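Local atomic coordinates of MccB protein (Escherichia coli, PDB entry 6OM4), a protein that takes part in the biosynthesis of the nucleotide antibiotic microcin C7, joining adenosine phosphate to a peptide precursor with ATP-dependent chemistry like that of E1-type activating enzymes. Residues 100-105 and 311-316; 94-99 and 108-113; 18-23 and 75-80; 133-138 and 183-188. All coordinates share one frame; numbering follows the deposited sequence.

Contact 1: residues 100-105 and 311-316; sequences QSYGAN and GKYSEP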
loop_
_atom_site.group_PDB
_atom_site.type_symbol
_atom_site.label_atom_id
_atom_site.label_comp_id
_atom_site.label_asym_id
_atom_site.label_seq_id
_atom_site.Cartn_x
_atom_site.Cartn_y
_atom_site.Cartn_z
ATOM N N GLN A 100 -2.186 7.270 14.232
ATOM C CA GLN A 100 -2.250 8.459 15.111
ATOM C C GLN A 100 -1.457 9.586 14.471
ATOM O O GLN A 100 -1.892 10.722 14.490
ATOM C CB GLN A 100 -1.629 8.223 16.486
ATOM C CG GLN A 100 -2.428 7.320 17.411
ATOM C CD GLN A 100 -1.798 7.061 18.756
ATOM O OE1 GLN A 100 -2.472 6.652 19.735
ATOM N NE2 GLN A 100 -0.492 7.163 18.803
ATOM N N SER A 101 -0.318 9.227 13.865
ATOM C CA SER A 101 0.583 10.203 13.296
ATOM C C SER A 101 -0.016 10.925 12.085
ATOM O O SER A 101 0.538 11.972 11.713
ATOM C CB SER A 101 1.925 9.601 12.961
ATOM O OG SER A 101 1.908 8.861 11.738
ATOM N N TYR A 102 -1.129 10.437 11.531
ATOM C CA TYR A 102 -1.875 11.134 10.469
ATOM C C TYR A 102 -3.118 11.873 10.998
ATOM O O TYR A 102 -3.887 12.345 10.179
ATOM C CB TYR A 102 -2.266 10.142 9.380
ATOM C CG TYR A 102 -1.063 9.787 8.555
ATOM C CD1 TYR A 102 -0.644 10.607 7.510
ATOM C CD2 TYR A 102 -0.255 8.731 8.914
ATOM C CE1 TYR A 102 0.509 10.325 6.800
ATOM C CE2 TYR A 102 0.918 8.453 8.224
ATOM C CZ TYR A 102 1.306 9.250 7.164
ATOM O OH TYR A 102 2.450 8.926 6.473
ATOM N N GLY A 103 -3.330 11.916 12.316
ATOM C CA GLY A 103 -4.467 12.608 12.907
ATOM C C GLY A 103 -5.708 11.737 12.944
ATOM O O GLY A 103 -6.823 12.243 13.182
ATOM N N ALA A 104 -5.511 10.411 12.827
ATOM C CA ALA A 104 -6.621 9.447 12.795
ATOM C C ALA A 104 -6.862 8.845 14.186
ATOM O O ALA A 104 -5.987 8.790 15.021
ATOM C CB ALA A 104 -6.372 8.372 11.763
ATOM N N ASN A 105 -8.105 8.419 14.431
ATOM C CA ASN A 105 -8.441 7.541 15.568
ATOM C C ASN A 105 -8.073 6.113 15.190
ATOM O O ASN A 105 -8.709 5.539 14.321
ATOM C CB ASN A 105 -9.934 7.625 15.924
ATOM C CG ASN A 105 -10.318 6.776 17.107
ATOM O OD1 ASN A 105 -9.645 5.798 17.460
ATOM N ND2 ASN A 105 -11.445 7.140 17.722
ATOM N N GLY A 311 -8.526 2.002 5.078
ATOM C CA GLY A 311 -8.491 2.644 6.410
ATOM C C GLY A 311 -8.868 4.118 6.411
ATOM O O GLY A 311 -9.228 4.670 7.487
ATOM N N LYS A 312 -8.700 4.777 5.260
ATOM C CA LYS A 312 -9.213 6.148 4.965
ATOM C C LYS A 312 -8.475 7.248 5.750
ATOM O O LYS A 312 -8.945 8.350 5.767
ATOM C CB LYS A 312 -10.735 6.244 5.201
ATOM C CG LYS A 312 -11.593 5.362 4.308
ATOM C CD LYS A 312 -11.394 5.590 2.830
ATOM C CE LYS A 312 -12.184 4.621 1.964
ATOM N NZ LYS A 312 -13.502 5.161 1.547
ATOM N N TYR A 313 -7.281 6.977 6.286
ATOM C CA TYR A 313 -6.585 7.910 7.176
ATOM C C TYR A 313 -5.586 8.769 6.390
ATOM O O TYR A 313 -5.133 9.831 6.869
ATOM C CB TYR A 313 -5.896 7.150 8.294
ATOM C CG TYR A 313 -4.796 6.230 7.848
ATOM C CD1 TYR A 313 -3.480 6.661 7.737
ATOM C CD2 TYR A 313 -5.076 4.912 7.551
ATOM C CE1 TYR A 313 -2.474 5.796 7.354
ATOM C CE2 TYR A 313 -4.083 4.044 7.136
ATOM C CZ TYR A 313 -2.785 4.497 7.025
ATOM O OH TYR A 313 -1.822 3.603 6.657
ATOM N N SER A 314 -5.271 8.330 5.167
ATOM C CA SER A 314 -4.294 9.011 4.294
ATOM C C SER A 314 -4.541 8.545 2.861
ATOM O O SER A 314 -5.040 7.467 2.664
ATOM C CB SER A 314 -2.893 8.729 4.734
ATOM O OG SER A 314 -1.963 9.478 3.954
ATOM N N GLU A 315 -4.241 9.391 1.875
ATOM C CA GLU A 315 -4.605 9.077 0.484
ATOM C C GLU A 315 -3.590 8.090 -0.104
ATOM O O GLU A 315 -2.374 8.328 -0.047
ATOM C CB GLU A 315 -4.791 10.346 -0.359
ATOM C CG GLU A 315 -6.255 10.789 -0.420
ATOM C CD GLU A 315 -6.540 12.145 -1.064
ATOM O OE1 GLU A 315 -5.841 13.135 -0.715
ATOM O OE2 GLU A 315 -7.464 12.223 -1.921
ATOM N N PRO A 316 -4.056 7.003 -0.756
ATOM C CA PRO A 316 -3.145 6.093 -1.473
ATOM C C PRO A 316 -2.310 6.855 -2.514
ATOM O O PRO A 316 -2.817 7.716 -3.219
ATOM C CB PRO A 316 -4.076 5.072 -2.123
ATOM C CG PRO A 316 -5.380 5.182 -1.397
ATOM C CD PRO A 316 -5.469 6.603 -0.889
HETATM O O HOH W 1 -6.260 10.744 9.080
#
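Tyr102 and Ala104 flank the glycine of the Schellman motif that ends helix 93-101; Tyr102 leans on Tyr313 and Ser314, Ala104 on Tyr313, in the loop leaving helix 292-311. Gly103, with positive phi, is the C-prime residue: its N bonds to Gln100 O at 2.9 Å, and Ala104 N reaches back to Tyr99 O. The turn presents Tyr102 and Ala104 to the same partner. The Tyr102 and Tyr313 rings meet obliquely, with centroids 5.7 Å apart and planes at 58°. Tyr102 CD2 lies at the edge of the Tyr313 ring, near its plane, and is 4.0 Å from Tyr313 CE1. Ser314 closes over one face of the Tyr102 ring, its CB standing 4.0 Å from Tyr102 CD1. Nearer the main chains, Ala104 CB packs on Tyr313 CB at 3.7 Å. Tyr313 carries its CG between its own N and carbonyl carbon (chi1 64°), which swings the ring back toward helix 93-101, where the hydroxyl is hydrogen-bonded to His98 NE2. The His98 ring also meets Tyr102 edge-to-face, and Lys25 makes a cation-pi contact with Tyr102, so this tyrosine also links to the N-terminal part of the chain. No direct hydrogen bond joins the segments; one water does, donating to Tyr102 O at 3.1 Å and to Tyr313 O at 2.6 Å. The contact is therefore apolar and aromatic in its side chains, while two carbonyl groups that could not bond to each other are satisfied together by the shared water at a partly exposed surface.

Contact 2: residues 94-99 and 108-113; sequences RNFLHY and LVQDKL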
loop_
_atom_site.group_PDB
_atom_site.type_symbol
_atom_site.label_atom_id
_atom_site.label_comp_id
_atom_site.label_asym_id
_atom_site.label_seq_id
_atom_site.Cartn_x
_atom_site.Cartn_y
_atom_site.Cartn_z
ATOM N N ARG A 94 1.805 -0.971 17.098
ATOM C CA ARG A 94 2.769 -0.149 16.315
ATOM C C ARG A 94 2.060 0.491 15.114
ATOM O O ARG A 94 2.331 1.637 14.754
ATOM C CB ARG A 94 3.997 -0.934 15.853
ATOM C CG ARG A 94 4.755 -1.610 16.987
ATOM C CD ARG A 94 5.117 -0.647 18.102
ATOM N NE ARG A 94 6.070 -1.211 19.055
ATOM C CZ ARG A 94 5.769 -1.723 20.245
ATOM N NH1 ARG A 94 4.537 -1.643 20.714
ATOM N NH2 ARG A 94 6.686 -2.394 20.923
ATOM N N ASN A 95 1.161 -0.257 14.488
ATOM C CA ASN A 95 0.320 0.313 13.435
ATOM C C ASN A 95 -0.526 1.463 14.010
ATOM O O ASN A 95 -0.780 2.433 13.311
ATOM C CB ASN A 95 -0.592 -0.697 12.736
ATOM C CG ASN A 95 0.085 -1.676 11.800
ATOM O OD1 ASN A 95 1.303 -1.626 11.584
ATOM N ND2 ASN A 95 -0.705 -2.610 11.280
ATOM N N PHE A 96 -1.036 1.323 15.250
ATOM C CA PHE A 96 -1.810 2.412 15.874
ATOM C C PHE A 96 -0.999 3.708 15.944
ATOM O O PHE A 96 -1.579 4.778 15.675
ATOM C CB PHE A 96 -2.333 2.049 17.268
ATOM C CG PHE A 96 -3.596 1.220 17.277
ATOM C CD1 PHE A 96 -3.899 0.324 16.250
ATOM C CD2 PHE A 96 -4.485 1.342 18.337
ATOM C CE1 PHE A 96 -5.069 -0.431 16.284
ATOM C CE2 PHE A 96 -5.656 0.594 18.360
ATOM C CZ PHE A 96 -5.940 -0.290 17.340
ATOM N N LEU A 97 0.322 3.632 16.198
ATOM C CA LEU A 97 1.152 4.844 16.174
ATOM C C LEU A 97 1.161 5.463 14.777
ATOM O O LEU A 97 1.052 6.675 14.647
ATOM C CB LEU A 97 2.569 4.542 16.669
ATOM C CG LEU A 97 2.628 3.942 18.075
ATOM C CD1 LEU A 97 4.022 3.417 18.358
ATOM C CD2 LEU A 97 2.197 4.930 19.141
ATOM N N HIS A 98 1.300 4.641 13.740
ATOM C CA HIS A 98 1.249 5.102 12.374
ATOM C C HIS A 98 -0.080 5.849 12.107
ATOM O O HIS A 98 -0.073 7.001 11.656
ATOM C CB HIS A 98 1.509 3.923 11.436
ATOM C CG HIS A 98 1.254 4.236 10.009
ATOM N ND1 HIS A 98 2.166 4.939 9.235
ATOM C CD2 HIS A 98 0.241 3.877 9.196
ATOM C CE1 HIS A 98 1.663 5.018 8.005
ATOM N NE2 HIS A 98 0.491 4.386 7.960
ATOM N N TYR A 99 -1.219 5.267 12.473
ATOM C CA TYR A 99 -2.535 5.937 12.194
ATOM C C TYR A 99 -2.635 7.263 12.979
ATOM O O TYR A 99 -3.118 8.273 12.448
ATOM C CB TYR A 99 -3.735 5.010 12.443
ATOM C CG TYR A 99 -3.637 3.628 11.820
ATOM C CD1 TYR A 99 -3.127 3.444 10.538
ATOM C CD2 TYR A 99 -4.026 2.474 12.502
ATOM C CE1 TYR A 99 -3.044 2.189 9.948
ATOM C CE2 TYR A 99 -3.912 1.211 11.926
ATOM C CZ TYR A 99 -3.380 1.055 10.658
ATOM O OH TYR A 99 -3.224 -0.210 10.120
ATOM N N LEU A 108 -10.764 3.292 14.954
ATOM C CA LEU A 108 -11.709 3.325 13.810
ATOM C C LEU A 108 -11.042 2.831 12.517
ATOM O O LEU A 108 -11.653 2.145 11.738
ATOM C CB LEU A 108 -12.297 4.721 13.630
ATOM C CG LEU A 108 -12.971 5.275 14.881
ATOM C CD1 LEU A 108 -13.532 6.672 14.612
ATOM C CD2 LEU A 108 -14.085 4.351 15.341
ATOM N N VAL A 109 -9.762 3.154 12.310
ATOM C CA VAL A 109 -9.048 2.558 11.200
ATOM C C VAL A 109 -9.037 1.032 11.323
ATOM O O VAL A 109 -9.272 0.293 10.327
ATOM C CB VAL A 109 -7.613 3.096 11.104
ATOM C CG1 VAL A 109 -6.860 2.325 10.034
ATOM C CG2 VAL A 109 -7.601 4.596 10.861
ATOM N N GLN A 110 -8.686 0.531 12.506
ATOM C CA GLN A 110 -8.530 -0.906 12.704
ATOM C C GLN A 110 -9.865 -1.600 12.415
ATOM O O GLN A 110 -9.898 -2.667 11.823
ATOM C CB GLN A 110 -7.998 -1.246 14.099
ATOM C CG GLN A 110 -7.550 -2.691 14.261
ATOM C CD GLN A 110 -6.368 -3.055 13.390
ATOM O OE1 GLN A 110 -6.348 -4.092 12.709
ATOM N NE2 GLN A 110 -5.383 -2.184 13.391
ATOM N N ASP A 111 -10.974 -0.951 12.795
ATOM C CA ASP A 111 -12.298 -1.491 12.605
ATOM C C ASP A 111 -12.611 -1.618 11.107
ATOM O O ASP A 111 -13.197 -2.599 10.660
ATOM C CB ASP A 111 -13.320 -0.590 13.302
ATOM C CG ASP A 111 -14.761 -1.009 13.154
ATOM O OD1 ASP A 111 -15.123 -2.057 13.752
ATOM O OD2 ASP A 111 -15.494 -0.291 12.435
ATOM N N LYS A 112 -12.181 -0.647 10.303
ATOM C CA LYS A 112 -12.383 -0.723 8.872
ATOM C C LYS A 112 -11.570 -1.874 8.267
ATOM O O LYS A 112 -12.048 -2.558 7.383
ATOM C CB LYS A 112 -12.070 0.605 8.195
ATOM C CG LYS A 112 -13.053 1.701 8.526
ATOM C CD LYS A 112 -12.611 3.065 8.175
ATOM C CE LYS A 112 -13.550 4.110 8.757
ATOM N NZ LYS A 112 -13.399 5.366 8.003
ATOM N N LEU A 113 -10.346 -2.097 8.776
ATOM C CA LEU A 113 -9.534 -3.192 8.245
ATOM C C LEU A 113 -10.186 -4.524 8.611
ATOM O O LEU A 113 -10.273 -5.397 7.770
ATOM C CB LEU A 113 -8.106 -3.127 8.789
ATOM C CG LEU A 113 -7.323 -1.862 8.418
ATOM C CD1 LEU A 113 -5.998 -1.843 9.172
ATOM C CD2 LEU A 113 -7.082 -1.692 6.932
#
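Tyr99 holds CG opposite its carbonyl carbon (chi1 -48°) and Val109 sets CG1 opposite its backbone N (chi1 173°), which brings the methyl squarely over the ring. The two residues belong to consecutive helices, 93-101 and 106-114, joined by a short loop, which precede the first strand, 117-121, of the Rossmann-like ThiF fold. The local axes approach to 10.7 Å, and their directions differ by 115°, so the helices meet well away from both parallel and antiparallel alignment. Val109 CG1 sits 3.5 Å from the ring centroid of Tyr99, almost on the ring normal, in a CH-pi contact. Asn95 O, one helical turn earlier, lies over the opposite face, offset toward the rim, and also accepts the backbone N-H of Tyr99 at 3.0 Å. The tyrosine ring is thus sandwiched between its own helix and the next, with its rotation restrained from both sides. Beside it, Phe96 presents an edge to Gln110: Gln110 CB is 3.7 Å from Phe96 CE1, and Gln110 CG lies in the plane of that ring. The glutamine chain bends at chi2, carrying its amide group to the edges of both aromatic rings. Outside the pair, Ile307 of helix 292-311 touches Tyr99, and Tyr313 meets its ring, so the helix pair is packed against helix 292-311 and the loop after it. Along the second helix, Leu113 N bonds to Val109 O, putting Leu113 one turn on. Its side chain approaches the hydroxyl end of the tyrosine from the opposite direction, and Leu113 CD1 stops 3.4 Å from Tyr99 OH.

Contact 3: residues 18-23 and 75-80; sequences GLVGGG and NFFIIP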
loop_
_atom_site.group_PDB
_atom_site.type_symbol
_atom_site.label_atom_id
_atom_site.label_comp_id
_atom_site.label_asym_id
_atom_site.label_seq_id
_atom_site.Cartn_x
_atom_site.Cartn_y
_atom_site.Cartn_z
ATOM N N GLY A 18 16.709 23.369 15.892
ATOM C CA GLY A 18 16.405 22.032 16.278
ATOM C C GLY A 18 15.360 21.412 15.390
ATOM O O GLY A 18 14.729 22.089 14.572
ATOM N N LEU A 19 15.175 20.114 15.605
ATOM C CA LEU A 19 14.207 19.325 14.967
ATOM C C LEU A 19 13.148 18.869 15.974
ATOM O O LEU A 19 13.451 18.494 17.131
ATOM C CB LEU A 19 14.886 18.100 14.369
ATOM C CG LEU A 19 15.856 18.395 13.218
ATOM C CD1 LEU A 19 16.704 17.169 12.939
ATOM C CD2 LEU A 19 15.117 18.803 11.958
ATOM N N VAL A 20 11.913 18.877 15.485
ATOM C CA VAL A 20 10.806 18.268 16.200
ATOM C C VAL A 20 10.109 17.289 15.256
ATOM O O VAL A 20 9.686 17.633 14.162
ATOM C CB VAL A 20 9.834 19.335 16.734
ATOM C CG1 VAL A 20 8.668 18.683 17.477
ATOM C CG2 VAL A 20 10.561 20.380 17.568
ATOM N N GLY A 21 9.988 16.033 15.695
ATOM C CA GLY A 21 9.263 15.075 14.951
ATOM C C GLY A 21 10.170 14.286 14.035
ATOM O O GLY A 21 11.353 14.618 13.857
ATOM N N GLY A 22 9.618 13.217 13.475
ATOM C CA GLY A 22 10.305 12.427 12.479
ATOM C C GLY A 22 9.377 11.991 11.379
ATOM O O GLY A 22 8.153 11.807 11.612
ATOM N N GLY A 23 9.954 11.735 10.195
ATOM C CA GLY A 23 9.162 11.342 9.008
ATOM C C GLY A 23 8.733 12.562 8.207
ATOM O O GLY A 23 9.383 13.595 8.306
ATOM N N ASN A 75 0.850 19.287 13.288
ATOM C CA ASN A 75 1.697 18.176 12.845
ATOM C C ASN A 75 1.262 16.828 13.464
ATOM O O ASN A 75 1.942 15.834 13.249
ATOM C CB ASN A 75 3.155 18.506 13.142
ATOM C CG ASN A 75 3.657 19.637 12.271
ATOM O OD1 ASN A 75 3.816 19.466 11.066
ATOM N ND2 ASN A 75 3.901 20.777 12.869
ATOM N N PHE A 76 0.165 16.800 14.233
ATOM C CA PHE A 76 -0.304 15.584 14.960
ATOM C C PHE A 76 0.755 15.063 15.936
ATOM O O PHE A 76 0.735 13.876 16.322
ATOM C CB PHE A 76 -0.821 14.516 13.982
ATOM C CG PHE A 76 -1.699 15.119 12.924
ATOM C CD1 PHE A 76 -2.872 15.757 13.288
ATOM C CD2 PHE A 76 -1.317 15.113 11.612
ATOM C CE1 PHE A 76 -3.657 16.372 12.333
ATOM C CE2 PHE A 76 -2.134 15.677 10.645
ATOM C CZ PHE A 76 -3.281 16.339 11.020
ATOM N N PHE A 77 1.594 15.969 16.476
ATOM C CA PHE A 77 2.548 15.612 17.522
ATOM C C PHE A 77 1.842 15.490 18.875
ATOM O O PHE A 77 2.212 14.665 19.719
ATOM C CB PHE A 77 3.682 16.621 17.564
ATOM C CG PHE A 77 4.528 16.701 16.317
ATOM C CD1 PHE A 77 4.660 15.631 15.450
ATOM C CD2 PHE A 77 5.275 17.839 16.082
ATOM C CE1 PHE A 77 5.497 15.711 14.348
ATOM C CE2 PHE A 77 6.110 17.919 14.977
ATOM C CZ PHE A 77 6.227 16.855 14.117
ATOM N N ILE A 78 0.838 16.336 19.078
ATOM C CA ILE A 78 -0.114 16.109 20.170
ATOM C C ILE A 78 -1.449 15.717 19.538
ATOM O O ILE A 78 -1.833 16.252 18.472
ATOM C CB ILE A 78 -0.228 17.298 21.149
ATOM C CG1 ILE A 78 -0.715 18.570 20.485
ATOM C CG2 ILE A 78 1.078 17.530 21.919
ATOM C CD1 ILE A 78 -1.047 19.648 21.481
ATOM N N ILE A 79 -2.114 14.740 20.170
ATOM C CA ILE A 79 -3.337 14.173 19.650
ATOM C C ILE A 79 -4.351 14.100 20.776
ATOM O O ILE A 79 -3.987 14.156 21.957
ATOM C CB ILE A 79 -3.116 12.778 19.037
ATOM C CG1 ILE A 79 -2.563 11.810 20.078
ATOM C CG2 ILE A 79 -2.243 12.899 17.787
ATOM C CD1 ILE A 79 -2.372 10.413 19.570
ATOM N N PRO A 80 -5.651 13.988 20.451
ATOM C CA PRO A 80 -6.647 13.768 21.488
ATOM C C PRO A 80 -6.271 12.547 22.334
ATOM O O PRO A 80 -5.943 11.510 21.789
ATOM C CB PRO A 80 -7.936 13.544 20.704
ATOM C CG PRO A 80 -7.710 14.333 19.467
ATOM C CD PRO A 80 -6.253 14.090 19.128
#
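The Phe77 ring has Asn75 CB centred over one face, 3.4 Å above the plane, while Val20 and Gly21 meet its far end obliquely. The site lies in the N-terminal part of the chain, where a three-stranded antiparallel sheet (11-14, 17-20, 27-29) is followed by three helices, an order consistent with the winged-helix precursor-recognition elements of peptide-modifying enzymes. Phe77 follows the Schellman turn that ends the third helix, 62-74, at Phe76, and stands just before strand 78-80, which pairs with strand 2-5. The contact therefore joins the end of the middle strand of one sheet to the approach to an edge strand of another. With its CG opposite the carbonyl carbon (chi1 -63°), Phe77 extends its ring toward the bend where strand 17-20 stops. Val20 CG1 lies against one side of the ring, 3.7 Å from Phe77 CE2 and 3.8 Å from Phe77 CD2. Gly21 takes positive phi, and with no side chain there the ring can press directly on the main chain, Phe77 CE1 standing 3.9 Å from Gly21 CA. Backbone bonds of Val20 to Gln27 and of Gly21 to Lys10 hold the bend on both sides, and one between Phe77 and Gly6 ties down the other segment. Leu72 and Val9 also touch the buried Phe77. At the tip of the ring, Phe77 CZ lies 3.5 Å from Val20 O and 3.6 Å from Gly21 CA.

Contact 4: residues 133-138 and 183-188; sequences ILATSG and SEISVS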
loop_
_atom_site.group_PDB
_atom_site.type_symbol
_atom_site.label_atom_id
_atom_site.label_comp_id
_atom_site.label_asym_id
_atom_site.label_seq_id
_atom_site.Cartn_x
_atom_site.Cartn_y
_atom_site.Cartn_z
ATOM N N ILE A 133 1.538 -8.801 4.741
ATOM C CA ILE A 133 1.360 -7.473 5.332
ATOM C C ILE A 133 -0.103 -7.283 5.723
ATOM O O ILE A 133 -0.415 -6.764 6.823
ATOM C CB ILE A 133 1.809 -6.359 4.358
ATOM C CG1 ILE A 133 3.319 -6.415 4.158
ATOM C CG2 ILE A 133 1.355 -5.014 4.876
ATOM C CD1 ILE A 133 3.821 -5.737 2.925
ATOM N N LEU A 134 -1.021 -7.631 4.819
ATOM C CA LEU A 134 -2.426 -7.368 5.085
ATOM C C LEU A 134 -2.892 -8.237 6.265
ATOM O O LEU A 134 -3.628 -7.761 7.138
ATOM C CB LEU A 134 -3.275 -7.601 3.826
ATOM C CG LEU A 134 -2.969 -6.717 2.611
ATOM C CD1 LEU A 134 -4.012 -6.954 1.504
ATOM C CD2 LEU A 134 -2.971 -5.228 2.978
ATOM N N ALA A 135 -2.474 -9.507 6.308
ATOM C CA ALA A 135 -2.891 -10.398 7.374
ATOM C C ALA A 135 -2.399 -9.855 8.717
ATOM O O ALA A 135 -3.132 -9.802 9.694
ATOM C CB ALA A 135 -2.379 -11.793 7.115
ATOM N N THR A 136 -1.135 -9.416 8.778
ATOM C CA THR A 136 -0.613 -9.036 10.055
ATOM C C THR A 136 -1.056 -7.621 10.442
ATOM O O THR A 136 -0.919 -7.292 11.605
ATOM C CB THR A 136 0.903 -9.212 10.120
ATOM O OG1 THR A 136 1.491 -8.414 9.097
ATOM C CG2 THR A 136 1.289 -10.659 9.929
ATOM N N SER A 137 -1.591 -6.850 9.491
ATOM C CA SER A 137 -2.223 -5.562 9.775
ATOM C C SER A 137 -3.697 -5.733 10.137
ATOM O O SER A 137 -4.353 -4.763 10.488
ATOM C CB SER A 137 -2.013 -4.561 8.659
ATOM O OG SER A 137 -0.670 -4.093 8.724
ATOM N N GLY A 138 -4.223 -6.959 10.050
ATOM C CA GLY A 138 -5.599 -7.213 10.539
ATOM C C GLY A 138 -6.715 -7.034 9.519
ATOM O O GLY A 138 -7.906 -6.909 9.917
ATOM N N SER A 183 -4.051 -15.531 13.716
ATOM C CA SER A 183 -5.082 -16.541 13.776
ATOM C C SER A 183 -6.454 -15.900 14.006
ATOM O O SER A 183 -7.440 -16.623 14.067
ATOM C CB SER A 183 -4.780 -17.560 14.812
ATOM O OG SER A 183 -4.594 -16.948 16.067
ATOM N N GLU A 184 -6.504 -14.567 14.074
ATOM C CA GLU A 184 -7.747 -13.799 14.325
ATOM C C GLU A 184 -8.474 -13.481 12.995
ATOM O O GLU A 184 -9.591 -12.988 13.035
ATOM C CB GLU A 184 -7.438 -12.525 15.131
ATOM C CG GLU A 184 -6.745 -12.785 16.482
ATOM C CD GLU A 184 -6.297 -11.589 17.334
ATOM O OE1 GLU A 184 -6.904 -10.486 17.217
ATOM O OE2 GLU A 184 -5.305 -11.745 18.119
ATOM N N ILE A 185 -7.868 -13.757 11.831
ATOM C CA ILE A 185 -8.470 -13.403 10.549
ATOM C C ILE A 185 -9.003 -14.661 9.858
ATOM O O ILE A 185 -8.799 -15.773 10.317
ATOM C CB ILE A 185 -7.478 -12.646 9.646
ATOM C CG1 ILE A 185 -6.389 -13.584 9.124
ATOM C CG2 ILE A 185 -6.919 -11.433 10.366
ATOM C CD1 ILE A 185 -5.524 -12.974 8.086
ATOM N N SER A 186 -9.694 -14.439 8.738
ATOM C CA SER A 186 -10.287 -15.494 7.915
ATOM C C SER A 186 -9.557 -15.541 6.576
ATOM O O SER A 186 -9.401 -14.477 5.943
ATOM C CB SER A 186 -11.759 -15.205 7.729
ATOM O OG SER A 186 -12.378 -16.253 6.999
ATOM N N VAL A 187 -9.139 -16.744 6.137
ATOM C CA VAL A 187 -8.478 -16.937 4.847
ATOM C C VAL A 187 -9.161 -18.091 4.125
ATOM O O VAL A 187 -9.418 -19.117 4.736
ATOM C CB VAL A 187 -6.976 -17.239 5.025
ATOM C CG1 VAL A 187 -6.290 -17.381 3.682
ATOM C CG2 VAL A 187 -6.300 -16.176 5.892
ATOM N N SER A 188 -9.433 -17.906 2.832
ATOM C CA SER A 188 -9.991 -18.929 1.987
ATOM C C SER A 188 -9.195 -18.978 0.663
ATOM O O SER A 188 -8.426 -18.058 0.357
ATOM C CB SER A 188 -11.495 -18.702 1.854
ATOM O OG SER A 188 -11.777 -17.611 0.994
#
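Ile185 directs both of its branches at the C-terminal end of helix 125-136: the long one at Ala135, the short one at the turn beyond it. Its CG1 sits between the backbone N and the carbonyl carbon (chi1 72°), and the chain then runs extended (chi2 171°), driving CD1 onto the alanine methyl. Ile185 CD1 is 3.5 Å from Ala135 CB, tighter than usual for two carbons, and 3.8 Å from Ala135 CA. The other branch, Ile185 CG2, passes alongside the helix end, 4.2 Å from Ala135 O and 4.4 Å from Gly138 CA. Gly138 is the positive-phi residue of a Schellman motif closing this helix, and its N bonds to Ala135 O at 3.1 Å. The same carbonyl oxygen accepts Asn182 ND2, while Asn182 OD1 takes the N-H of Glu184, so one asparagine ties the helix end to the turn that precedes Ile185. In the Rossmann-like ThiF fold, helix 125-136 follows the glycine-rich nucleotide-binding turn and leads into strand 141-146; strand 186-191, which starts just after Ile185, lies parallel to that strand at the border of the central sheet. Ile142 touches both Ala135 and Ile185, and Leu178 of helix 170-181 also reaches Ala135. The contact thus belongs to the helix-on-sheet packing of two successive beta-alpha units. Across the segments no hydrogen bond or ion pair forms: the joint rests on one tight methyl-to-methyl contact, while Ala135 O is held by Gly138 N and Asn182 ND2, and Glu184 N by Asn182 OD1.

Overall arrangement
Contacts 1 and 2 share helix 93-101 and lie about 8 Å apart between centres: Tyr313 OH bonds to His98 NE2 at 2.8 Å, and Tyr313 CE2 is 3.5 Å from Tyr99 CE1. Contact 2 continues into contact 4, about 14 Å away between centres, where Asn95 ND2 meets Ser137 OG at 3.0 Å. On the other side, contact 3 packs on contact 1, Gly103 CA lying 3.6 Å from Phe76 CD1; contacts 3 and 4 are about 31 Å apart between centres. The four form a chain from the N-terminal region to the Rossmann-like core. None touches the nucleotide pocket; contact 2 carries Arg94, known to bind ATP, though it holds no nucleotide in this model.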